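Local coordinates for protein soluble lytic murein transglycosylase (Escherichia coli, PDB 1QSA) that cleaves the glycosidic bonds between N-acetylmuramic acid and N-acetylglucosamine in peptidoglycan, leaving a 1,6-anhydro bond on the muramic acid product, at residues K339-G350 against A356-Y364; S566-F575 against M609-Y618. All blocks are in the same frame, centred on the assembly; numbering follows the deposited sequence. Where two conformers were deposited one is given.

Interaction 1 joins two consecutive helices of the alpha-superhelix, 335-346 and 351-359. Interaction 2 comes much later in the chain and holds the C-terminal segment 609-618 against residues 566-575, around the start of helix 572-578 in the lysozyme-like SLT domain. Their centres are about 19 Å apart, yet they meet directly: Q358 OE1 probably accepts a hydrogen bond from M609 N, and the W614 ring packs on Q358 and R359. V573 also touches Y352 and V355 of helix 351-359. The end of the chain therefore lies at a seam where the superhelix meets the catalytic domain, though both contacts sit away from the predicted active site.

Interaction 1 of 2, residues K339-G350 against A356-Y364; sequences KEILHQLMQQRG and AAQRIGEEY. With SO4 (sulfate ion), chain B.
I360 holds CG1 between its backbone N and carbonyl carbon (chi1 60°) and, extended from there, brings CD1 to 3.4 Å from M346 SD. This packing joins the two helices of a helical hairpin in the alpha-superhelix, 335-346 and 351-359. The other I360 branch, CG2, presses to 3.2 Å from L342 CD1, tighter than a normal carbon contact. Nearer the connection between the helices the small A356 lets the backbones close up, its CB resting 3.6 Å from L342 O, while a bend at the last torsion of M346 (chi3 67°) carries CE to A357 CB and E362. Helix 351-359 ends in a Schellman motif, with E362 N bonded to A357 O and G361 N to Q358 O. After this turn the E362 chain, extended beyond CG, reaches H343, whose NE2 donates in its ring plane to the syn side of E362 OE2 (2.9 Å, 161°). The Y364 ring lies against the backbone at M346 and Q348, with Q348 O at its edge. Y364 OH donates to a lone pair of Q348 O at 2.6 Å and accepts a hydrogen bond from a water, which itself accepts one from G350 N.

Interaction 2 of 2, residues S566-F575 against M609-Y618; sequences SAGRIDAVAF and MSATEWGRRY. With GOL (glycerol), chain Q.
A type I' beta turn, S566 to R569, between helices 556-566 and 572-578 of the SLT domain receives the C-terminal carboxylate of Y618. Y618 O takes two bonds from opposite faces of the carboxylate plane: S566 OG at 2.8 Å and G568 N at 3.0 Å. The other oxygen, Y618 OXT, accepts a nearly straight bond from I570 N (2.9 Å, 169°), and Y618 N returns one to I570 O at 2.8 Å. The R617 guanidinium lays one face over G568 CA, where a side chain would clash with it. In Y618, CG sits anti to the carboxylate carbon (chi1 -70°), which lays the ring across the start of helix 572-578. A572 CA makes a CH-pi contact 3.7 Å from the ring centroid, R616 CD lies over the rim of the opposite face, and F575 packs obliquely against CD2. At the far end Y618 OH donates to E613 O at 2.7 Å and also bonds N544. Cutting Y618 back to an alanine is likely to leave E613 O without that donor and open a gap between A572, F575 and R616. Beyond the ring, M609 SD meets A572 CB at 3.6 Å. D571 OD1 caps helix 572-578 through A574 N; a capping box of S610 and E613, whose OE1 also salt-bridges R545, starts helix 611-615. The whole is a C-terminal carboxylate held largely by the backbone around a type I' turn, its tyrosine ring lying over a helix N-terminus in the lysozyme-like domain.

Interaction 1 of 2, residues K339-G350 against A356-Y364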
loop_
_atom_site.group_PDB
_atom_site.type_symbol
_atom_site.label_atom_id
_atom_site.label_comp_id
_atom_site.label_asym_id
_atom_site.label_seq_id
_atom_site.Cartn_x
_atom_site.Cartn_y
_atom_site.Cartn_z
ATOM N N LYS A 339 -23.545 -20.568 17.609
ATOM C CA LYS A 339 -22.716 -21.596 16.991
ATOM C C LYS A 339 -22.974 -21.804 15.508
ATOM O O LYS A 339 -22.085 -22.254 14.784
ATOM C CB LYS A 339 -22.729 -22.893 17.804
ATOM C CG LYS A 339 -21.966 -22.710 19.135
ATOM C CD LYS A 339 -21.853 -23.963 19.975
ATOM C CE LYS A 339 -21.206 -23.630 21.330
ATOM N NZ LYS A 339 -21.147 -24.816 22.225
ATOM N N GLU A 340 -24.159 -21.420 15.043
ATOM C CA GLU A 340 -24.449 -21.523 13.616
ATOM C C GLU A 340 -23.622 -20.436 12.913
ATOM O O GLU A 340 -23.055 -20.676 11.839
ATOM C CB GLU A 340 -25.943 -21.358 13.339
ATOM C CG GLU A 340 -26.318 -21.407 11.851
ATOM C CD GLU A 340 -25.798 -22.647 11.111
ATOM O OE1 GLU A 340 -25.778 -23.757 11.695
ATOM O OE2 GLU A 340 -25.412 -22.504 9.925
ATOM N N ILE A 341 -23.516 -19.260 13.537
ATOM C CA ILE A 341 -22.721 -18.171 12.965
ATOM C C ILE A 341 -21.261 -18.602 12.902
ATOM O O ILE A 341 -20.597 -18.420 11.878
ATOM C CB ILE A 341 -22.815 -16.850 13.793
ATOM C CG1 ILE A 341 -24.226 -16.257 13.708
ATOM C CG2 ILE A 341 -21.763 -15.824 13.281
ATOM C CD1 ILE A 341 -24.449 -15.046 14.623
ATOM N N LEU A 342 -20.767 -19.170 14.000
ATOM C CA LEU A 342 -19.381 -19.640 14.087
ATOM C C LEU A 342 -19.123 -20.738 13.053
ATOM O O LEU A 342 -18.100 -20.728 12.382
ATOM C CB LEU A 342 -19.070 -20.137 15.505
ATOM C CG LEU A 342 -19.112 -19.056 16.596
ATOM C CD1 LEU A 342 -18.738 -19.674 17.938
ATOM C CD2 LEU A 342 -18.140 -17.909 16.256
ATOM N N HIS A 343 -20.069 -21.663 12.893
ATOM C CA HIS A 343 -19.896 -22.734 11.914
ATOM C C HIS A 343 -19.888 -22.183 10.487
ATOM O O HIS A 343 -19.157 -22.690 9.636
ATOM C CB HIS A 343 -20.962 -23.824 12.093
ATOM C CG HIS A 343 -20.643 -24.797 13.189
ATOM N ND1 HIS A 343 -21.563 -25.175 14.145
ATOM C CD2 HIS A 343 -19.507 -25.470 13.480
ATOM C CE1 HIS A 343 -21.005 -26.036 14.978
ATOM N NE2 HIS A 343 -19.756 -26.230 14.595
ATOM N N GLN A 344 -20.684 -21.146 10.227
ATOM C CA GLN A 344 -20.698 -20.531 8.895
ATOM C C GLN A 344 -19.351 -19.851 8.642
ATOM O O GLN A 344 -18.806 -19.915 7.544
ATOM C CB GLN A 344 -21.840 -19.528 8.760
ATOM C CG GLN A 344 -23.180 -20.188 8.503
ATOM C CD GLN A 344 -23.131 -21.144 7.321
ATOM O OE1 GLN A 344 -23.024 -20.720 6.168
ATOM N NE2 GLN A 344 -23.179 -22.441 7.607
ATOM N N LEU A 345 -18.814 -19.213 9.678
ATOM C CA LEU A 345 -17.526 -18.532 9.563
ATOM C C LEU A 345 -16.397 -19.515 9.268
ATOM O O LEU A 345 -15.524 -19.230 8.451
ATOM C CB LEU A 345 -17.219 -17.744 10.842
ATOM C CG LEU A 345 -17.791 -16.332 10.943
ATOM C CD1 LEU A 345 -17.452 -15.749 12.310
ATOM C CD2 LEU A 345 -17.200 -15.458 9.836
ATOM N N MET A 346 -16.436 -20.678 9.910
ATOM C CA MET A 346 -15.425 -21.710 9.723
ATOM C C MET A 346 -15.318 -22.216 8.282
ATOM O O MET A 346 -14.289 -22.772 7.897
ATOM C CB MET A 346 -15.687 -22.891 10.656
ATOM C CG MET A 346 -15.326 -22.634 12.108
ATOM S SD MET A 346 -15.953 -23.948 13.199
ATOM C CE MET A 346 -14.965 -25.333 12.687
ATOM N N GLN A 347 -16.390 -22.054 7.511
ATOM C CA GLN A 347 -16.411 -22.491 6.113
ATOM C C GLN A 347 -15.586 -21.560 5.237
ATOM O O GLN A 347 -15.249 -21.902 4.093
ATOM C CB GLN A 347 -17.850 -22.565 5.600
ATOM C CG GLN A 347 -18.681 -23.651 6.276
ATOM C CD GLN A 347 -20.136 -23.664 5.843
ATOM O OE1 GLN A 347 -20.981 -24.269 6.505
ATOM N NE2 GLN A 347 -20.437 -23.002 4.731
ATOM N N GLN A 348 -15.297 -20.373 5.762
ATOM C CA GLN A 348 -14.546 -19.352 5.039
ATOM C C GLN A 348 -13.056 -19.386 5.325
ATOM O O GLN A 348 -12.587 -20.168 6.149
ATOM C CB GLN A 348 -15.119 -17.971 5.341
ATOM C CG GLN A 348 -16.607 -17.841 5.016
ATOM C CD GLN A 348 -17.244 -16.596 5.621
ATOM O OE1 GLN A 348 -18.445 -16.571 5.874
ATOM N NE2 GLN A 348 -16.442 -15.558 5.855
ATOM N N ARG A 349 -12.319 -18.514 4.644
ATOM C CA ARG A 349 -10.868 -18.451 4.771
ATOM C C ARG A 349 -10.434 -17.242 5.594
ATOM O O ARG A 349 -11.057 -16.189 5.513
ATOM C CB ARG A 349 -10.269 -18.359 3.354
ATOM C CG ARG A 349 -8.760 -18.371 3.257
ATOM C CD ARG A 349 -8.311 -18.028 1.816
ATOM N NE ARG A 349 -8.756 -16.686 1.432
ATOM C CZ ARG A 349 -9.801 -16.428 0.653
ATOM N NH1 ARG A 349 -10.489 -17.418 0.100
ATOM N NH2 ARG A 349 -10.131 -15.176 0.389
ATOM N N GLY A 350 -9.404 -17.406 6.416
ATOM C CA GLY A 350 -8.895 -16.267 7.157
ATOM C C GLY A 350 -8.897 -16.254 8.669
ATOM O O GLY A 350 -9.215 -17.240 9.326
ATOM N N ALA A 356 -13.067 -18.579 15.005
ATOM C CA ALA A 356 -14.331 -19.281 15.200
ATOM C C ALA A 356 -14.104 -20.740 15.555
ATOM O O ALA A 356 -14.699 -21.243 16.506
ATOM C CB ALA A 356 -15.226 -19.135 13.963
ATOM N N ALA A 357 -13.218 -21.404 14.810
ATOM C CA ALA A 357 -12.891 -22.804 15.062
ATOM C C ALA A 357 -12.295 -22.988 16.467
ATOM O O ALA A 357 -12.723 -23.875 17.214
ATOM C CB ALA A 357 -11.924 -23.308 14.004
ATOM N N GLN A 358 -11.323 -22.147 16.836
ATOM C CA GLN A 358 -10.711 -22.243 18.155
ATOM C C GLN A 358 -11.732 -21.951 19.271
ATOM O O GLN A 358 -11.729 -22.620 20.297
ATOM C CB GLN A 358 -9.496 -21.309 18.274
ATOM C CG GLN A 358 -8.720 -21.500 19.584
ATOM C CD GLN A 358 -7.238 -21.125 19.502
ATOM O OE1 GLN A 358 -6.756 -20.640 18.476
ATOM N NE2 GLN A 358 -6.520 -21.328 20.602
ATOM N N ARG A 359 -12.636 -21.003 19.033
ATOM C CA ARG A 359 -13.652 -20.649 20.030
ATOM C C ARG A 359 -14.543 -21.844 20.383
ATOM O O ARG A 359 -14.783 -22.103 21.560
ATOM C CB ARG A 359 -14.502 -19.459 19.558
ATOM C CG ARG A 359 -15.575 -19.002 20.572
ATOM C CD ARG A 359 -14.912 -18.537 21.866
ATOM N NE ARG A 359 -15.853 -18.255 22.960
ATOM C CZ ARG A 359 -16.504 -17.108 23.111
ATOM N NH1 ARG A 359 -16.421 -16.162 22.186
ATOM N NH2 ARG A 359 -17.305 -16.941 24.167
ATOM N N ILE A 360 -14.990 -22.602 19.384
ATOM C CA ILE A 360 -15.845 -23.758 19.682
ATOM C C ILE A 360 -15.119 -25.095 19.838
ATOM O O ILE A 360 -15.756 -26.146 19.930
ATOM C CB ILE A 360 -17.003 -23.898 18.687
ATOM C CG1 ILE A 360 -16.479 -24.087 17.260
ATOM C CG2 ILE A 360 -17.914 -22.691 18.796
ATOM C CD1 ILE A 360 -17.587 -24.105 16.229
ATOM N N GLY A 361 -13.790 -25.048 19.871
ATOM C CA GLY A 361 -12.996 -26.250 20.055
ATOM C C GLY A 361 -12.978 -27.247 18.918
ATOM O O GLY A 361 -12.823 -28.448 19.145
ATOM N N GLU A 362 -13.145 -26.758 17.694
ATOM C CA GLU A 362 -13.123 -27.624 16.523
ATOM C C GLU A 362 -11.894 -27.320 15.671
ATOM O O GLU A 362 -11.353 -26.219 15.714
ATOM C CB GLU A 362 -14.411 -27.462 15.715
ATOM C CG GLU A 362 -15.636 -28.026 16.430
ATOM C CD GLU A 362 -16.941 -27.736 15.713
ATOM O OE1 GLU A 362 -16.946 -27.647 14.467
ATOM O OE2 GLU A 362 -17.969 -27.601 16.403
ATOM N N GLU A 363 -11.404 -28.325 14.961
ATOM C CA GLU A 363 -10.238 -28.135 14.110
ATOM C C GLU A 363 -10.640 -27.368 12.851
ATOM O O GLU A 363 -11.677 -27.648 12.247
ATOM C CB GLU A 363 -9.620 -29.490 13.755
ATOM C CG GLU A 363 -8.378 -29.389 12.894
ATOM C CD GLU A 363 -7.490 -30.623 12.966
ATOM O OE1 GLU A 363 -8.007 -31.750 12.779
ATOM O OE2 GLU A 363 -6.272 -30.455 13.205
ATOM N N TYR A 364 -9.863 -26.344 12.513
ATOM C CA TYR A 364 -10.144 -25.550 11.323
ATOM C C TYR A 364 -9.741 -26.341 10.074
ATOM O O TYR A 364 -8.681 -26.963 10.042
ATOM C CB TYR A 364 -9.381 -24.222 11.374
ATOM C CG TYR A 364 -9.578 -23.380 10.138
ATOM C CD1 TYR A 364 -10.762 -22.683 9.931
ATOM C CD2 TYR A 364 -8.597 -23.318 9.152
ATOM C CE1 TYR A 364 -10.973 -21.945 8.767
ATOM C CE2 TYR A 364 -8.795 -22.584 7.988
ATOM C CZ TYR A 364 -9.987 -21.905 7.800
ATOM O OH TYR A 364 -10.215 -21.211 6.637
HETATM S S SO4 B . -6.111 -15.094 3.872
HETATM O O1 SO4 B . -5.763 -15.227 5.301
HETATM O O2 SO4 B . -6.027 -16.417 3.223
HETATM O O3 SO4 B . -7.489 -14.582 3.782
HETATM O O4 SO4 B . -5.206 -14.145 3.199
HETATM O O HOH W 1 -7.924 -19.836 6.450
#

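Interaction 2 of 2, residues S566-F575 against M609-Y618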
loop_
_atom_site.group_PDB
_atom_site.type_symbol
_atom_site.label_atom_id
_atom_site.label_comp_id
_atom_site.label_asym_id
_atom_site.label_seq_id
_atom_site.Cartn_x
_atom_site.Cartn_y
_atom_site.Cartn_z
ATOM N N SER A 566 -6.204 -1.237 27.455
ATOM C CA SER A 566 -7.084 -2.372 27.727
ATOM C C SER A 566 -6.958 -2.748 29.209
ATOM O O SER A 566 -7.938 -3.148 29.842
ATOM C CB SER A 566 -6.755 -3.552 26.796
ATOM O OG SER A 566 -5.355 -3.749 26.678
ATOM N N ALA A 567 -5.740 -2.638 29.735
ATOM C CA ALA A 567 -5.463 -2.877 31.153
ATOM C C ALA A 567 -5.911 -4.208 31.770
ATOM O O ALA A 567 -6.359 -4.240 32.928
ATOM C CB ALA A 567 -6.012 -1.702 31.967
ATOM N N GLY A 568 -5.763 -5.296 31.014
ATOM C CA GLY A 568 -6.117 -6.621 31.506
ATOM C C GLY A 568 -7.593 -6.978 31.563
ATOM O O GLY A 568 -7.956 -8.034 32.092
ATOM N N ARG A 569 -8.432 -6.139 30.960
ATOM C CA ARG A 569 -9.878 -6.334 30.972
ATOM C C ARG A 569 -10.463 -7.152 29.825
ATOM O O ARG A 569 -11.629 -7.547 29.890
ATOM C CB ARG A 569 -10.581 -4.973 30.948
ATOM C CG ARG A 569 -10.384 -4.109 32.198
ATOM C CD ARG A 569 -11.030 -2.739 32.017
ATOM N NE ARG A 569 -10.355 -1.926 31.002
ATOM C CZ ARG A 569 -10.724 -0.695 30.665
ATOM N NH1 ARG A 569 -11.775 -0.116 31.252
ATOM N NH2 ARG A 569 -10.048 -0.041 29.744
ATOM N N ILE A 570 -9.673 -7.418 28.786
ATOM C CA ILE A 570 -10.236 -8.092 27.602
ATOM C C ILE A 570 -9.536 -9.367 27.134
ATOM O O ILE A 570 -8.494 -9.747 27.671
ATOM C CB ILE A 570 -10.337 -7.087 26.420
ATOM C CG1 ILE A 570 -8.942 -6.784 25.853
ATOM C CG2 ILE A 570 -10.989 -5.777 26.907
ATOM C CD1 ILE A 570 -8.915 -5.646 24.828
ATOM N N ASP A 571 -10.124 -10.043 26.145
ATOM C CA ASP A 571 -9.514 -11.262 25.638
ATOM C C ASP A 571 -8.630 -11.018 24.408
ATOM O O ASP A 571 -8.521 -9.889 23.924
ATOM C CB ASP A 571 -10.550 -12.396 25.430
ATOM C CG ASP A 571 -11.500 -12.171 24.247
ATOM O OD1 ASP A 571 -11.212 -11.395 23.324
ATOM O OD2 ASP A 571 -12.554 -12.838 24.226
ATOM N N ALA A 572 -7.966 -12.076 23.948
ATOM C CA ALA A 572 -7.045 -11.998 22.810
ATOM C C ALA A 572 -7.651 -11.439 21.526
ATOM O O ALA A 572 -7.045 -10.586 20.857
ATOM C CB ALA A 572 -6.453 -13.373 22.537
ATOM N N VAL A 573 -8.857 -11.892 21.194
ATOM C CA VAL A 573 -9.527 -11.458 19.969
ATOM C C VAL A 573 -9.948 -9.999 20.085
ATOM O O VAL A 573 -9.799 -9.242 19.143
ATOM C CB VAL A 573 -10.771 -12.339 19.659
ATOM C CG1 VAL A 573 -11.282 -12.065 18.248
ATOM C CG2 VAL A 573 -10.432 -13.829 19.830
ATOM N N ALA A 574 -10.452 -9.608 21.261
ATOM C CA ALA A 574 -10.869 -8.223 21.492
ATOM C C ALA A 574 -9.648 -7.294 21.423
ATOM O O ALA A 574 -9.733 -6.184 20.882
ATOM C CB ALA A 574 -11.567 -8.095 22.847
ATOM N N PHE A 575 -8.507 -7.751 21.931
ATOM C CA PHE A 575 -7.297 -6.927 21.862
ATOM C C PHE A 575 -6.881 -6.705 20.386
ATOM O O PHE A 575 -6.611 -5.586 19.982
ATOM C CB PHE A 575 -6.148 -7.535 22.658
ATOM C CG PHE A 575 -4.935 -6.659 22.702
ATOM C CD1 PHE A 575 -4.829 -5.633 23.642
ATOM C CD2 PHE A 575 -3.931 -6.798 21.748
ATOM C CE1 PHE A 575 -3.733 -4.757 23.613
ATOM C CE2 PHE A 575 -2.839 -5.934 21.710
ATOM C CZ PHE A 575 -2.749 -4.911 22.649
ATOM N N MET A 609 -4.089 -19.750 17.914
ATOM C CA MET A 609 -3.322 -19.224 19.041
ATOM C C MET A 609 -2.923 -20.334 20.001
ATOM O O MET A 609 -3.592 -21.372 20.094
ATOM C CB MET A 609 -4.151 -18.186 19.826
ATOM C CG MET A 609 -4.597 -16.979 19.003
ATOM S SD MET A 609 -5.291 -15.686 20.041
ATOM C CE MET A 609 -6.199 -14.711 18.866
ATOM N N SER A 610 -1.837 -20.099 20.730
ATOM C CA SER A 610 -1.377 -21.046 21.744
ATOM C C SER A 610 -2.358 -20.924 22.914
ATOM O O SER A 610 -3.106 -19.944 23.010
ATOM C CB SER A 610 0.035 -20.682 22.218
ATOM O OG SER A 610 0.043 -19.491 22.993
ATOM N N ALA A 611 -2.365 -21.909 23.803
ATOM C CA ALA A 611 -3.262 -21.863 24.960
ATOM C C ALA A 611 -2.965 -20.611 25.787
ATOM O O ALA A 611 -3.877 -19.951 26.271
ATOM C CB ALA A 611 -3.068 -23.101 25.822
ATOM N N THR A 612 -1.685 -20.264 25.896
ATOM C CA THR A 612 -1.276 -19.090 26.665
ATOM C C THR A 612 -1.765 -17.786 26.029
ATOM O O THR A 612 -2.321 -16.921 26.715
ATOM C CB THR A 612 0.248 -19.085 26.883
ATOM O OG1 THR A 612 0.604 -20.244 27.660
ATOM C CG2 THR A 612 0.682 -17.838 27.636
ATOM N N GLU A 613 -1.609 -17.664 24.717
ATOM C CA GLU A 613 -2.073 -16.469 24.017
ATOM C C GLU A 613 -3.596 -16.366 24.105
ATOM O O GLU A 613 -4.150 -15.288 24.365
ATOM C CB GLU A 613 -1.658 -16.532 22.543
ATOM C CG GLU A 613 -0.161 -16.351 22.312
ATOM C CD GLU A 613 0.276 -16.760 20.911
ATOM O OE1 GLU A 613 -0.447 -17.535 20.261
ATOM O OE2 GLU A 613 1.356 -16.321 20.465
ATOM N N TRP A 614 -4.270 -17.487 23.856
ATOM C CA TRP A 614 -5.731 -17.547 23.868
ATOM C C TRP A 614 -6.368 -17.201 25.216
ATOM O O TRP A 614 -7.410 -16.546 25.254
ATOM C CB TRP A 614 -6.192 -18.950 23.441
ATOM C CG TRP A 614 -7.689 -19.111 23.274
ATOM C CD1 TRP A 614 -8.567 -19.711 24.150
ATOM C CD2 TRP A 614 -8.471 -18.696 22.149
ATOM N NE1 TRP A 614 -9.842 -19.688 23.631
ATOM C CE2 TRP A 614 -9.816 -19.077 22.405
ATOM C CE3 TRP A 614 -8.171 -18.044 20.951
ATOM C CZ2 TRP A 614 -10.855 -18.823 21.498
ATOM C CZ3 TRP A 614 -9.207 -17.792 20.045
ATOM C CH2 TRP A 614 -10.533 -18.184 20.329
ATOM N N GLY A 615 -5.722 -17.619 26.299
ATOM C CA GLY A 615 -6.278 -17.413 27.634
ATOM C C GLY A 615 -5.822 -16.246 28.485
ATOM O O GLY A 615 -6.410 -15.977 29.529
ATOM N N ARG A 616 -4.782 -15.553 28.040
ATOM C CA ARG A 616 -4.214 -14.413 28.747
ATOM C C ARG A 616 -5.206 -13.244 28.862
ATOM O O ARG A 616 -6.129 -13.114 28.057
ATOM C CB ARG A 616 -2.967 -13.943 27.996
ATOM C CG ARG A 616 -2.263 -12.804 28.656
ATOM C CD ARG A 616 -1.461 -11.997 27.673
ATOM N NE ARG A 616 -1.167 -10.704 28.266
ATOM C CZ ARG A 616 -0.046 -10.416 28.913
ATOM N NH1 ARG A 616 0.926 -11.314 28.991
ATOM N NH2 ARG A 616 0.119 -9.208 29.437
ATOM N N ARG A 617 -5.029 -12.421 29.897
ATOM C CA ARG A 617 -5.837 -11.218 30.058
ATOM C C ARG A 617 -5.084 -10.136 29.264
ATOM O O ARG A 617 -3.852 -10.099 29.271
ATOM C CB ARG A 617 -5.965 -10.835 31.541
ATOM C CG ARG A 617 -6.621 -11.914 32.408
ATOM C CD ARG A 617 -6.855 -11.436 33.854
ATOM N NE ARG A 617 -5.755 -10.603 34.341
ATOM C CZ ARG A 617 -5.893 -9.336 34.734
ATOM N NH1 ARG A 617 -7.087 -8.759 34.745
ATOM N NH2 ARG A 617 -4.833 -8.650 35.146
ATOM N N TYR A 618 -5.814 -9.308 28.525
ATOM C CA TYR A 618 -5.211 -8.255 27.709
ATOM C C TYR A 618 -5.677 -6.880 28.182
ATOM O O TYR A 618 -4.840 -5.961 28.244
ATOM C CB TYR A 618 -5.588 -8.442 26.224
ATOM C CG TYR A 618 -4.943 -9.638 25.559
ATOM C CD1 TYR A 618 -5.371 -10.945 25.838
ATOM C CD2 TYR A 618 -3.871 -9.473 24.668
ATOM C CE1 TYR A 618 -4.746 -12.050 25.255
ATOM C CE2 TYR A 618 -3.242 -10.572 24.092
ATOM C CZ TYR A 618 -3.682 -11.851 24.391
ATOM O OH TYR A 618 -3.035 -12.924 23.828
ATOM O OXT TYR A 618 -6.872 -6.730 28.493
HETATM C C1 GOL Q . -12.682 -16.724 23.707
HETATM O O1 GOL Q . -13.441 -17.345 24.727
HETATM C C2 GOL Q . -11.351 -16.235 24.268
HETATM O O2 GOL Q . -11.603 -15.285 25.312
HETATM C C3 GOL Q . -10.536 -15.571 23.158
HETATM O O3 GOL Q . -9.321 -15.062 23.674
HETATM O O HOH W 2 -6.189 -5.758 35.412
HETATM O O HOH W 3 -7.834 -14.054 26.279
#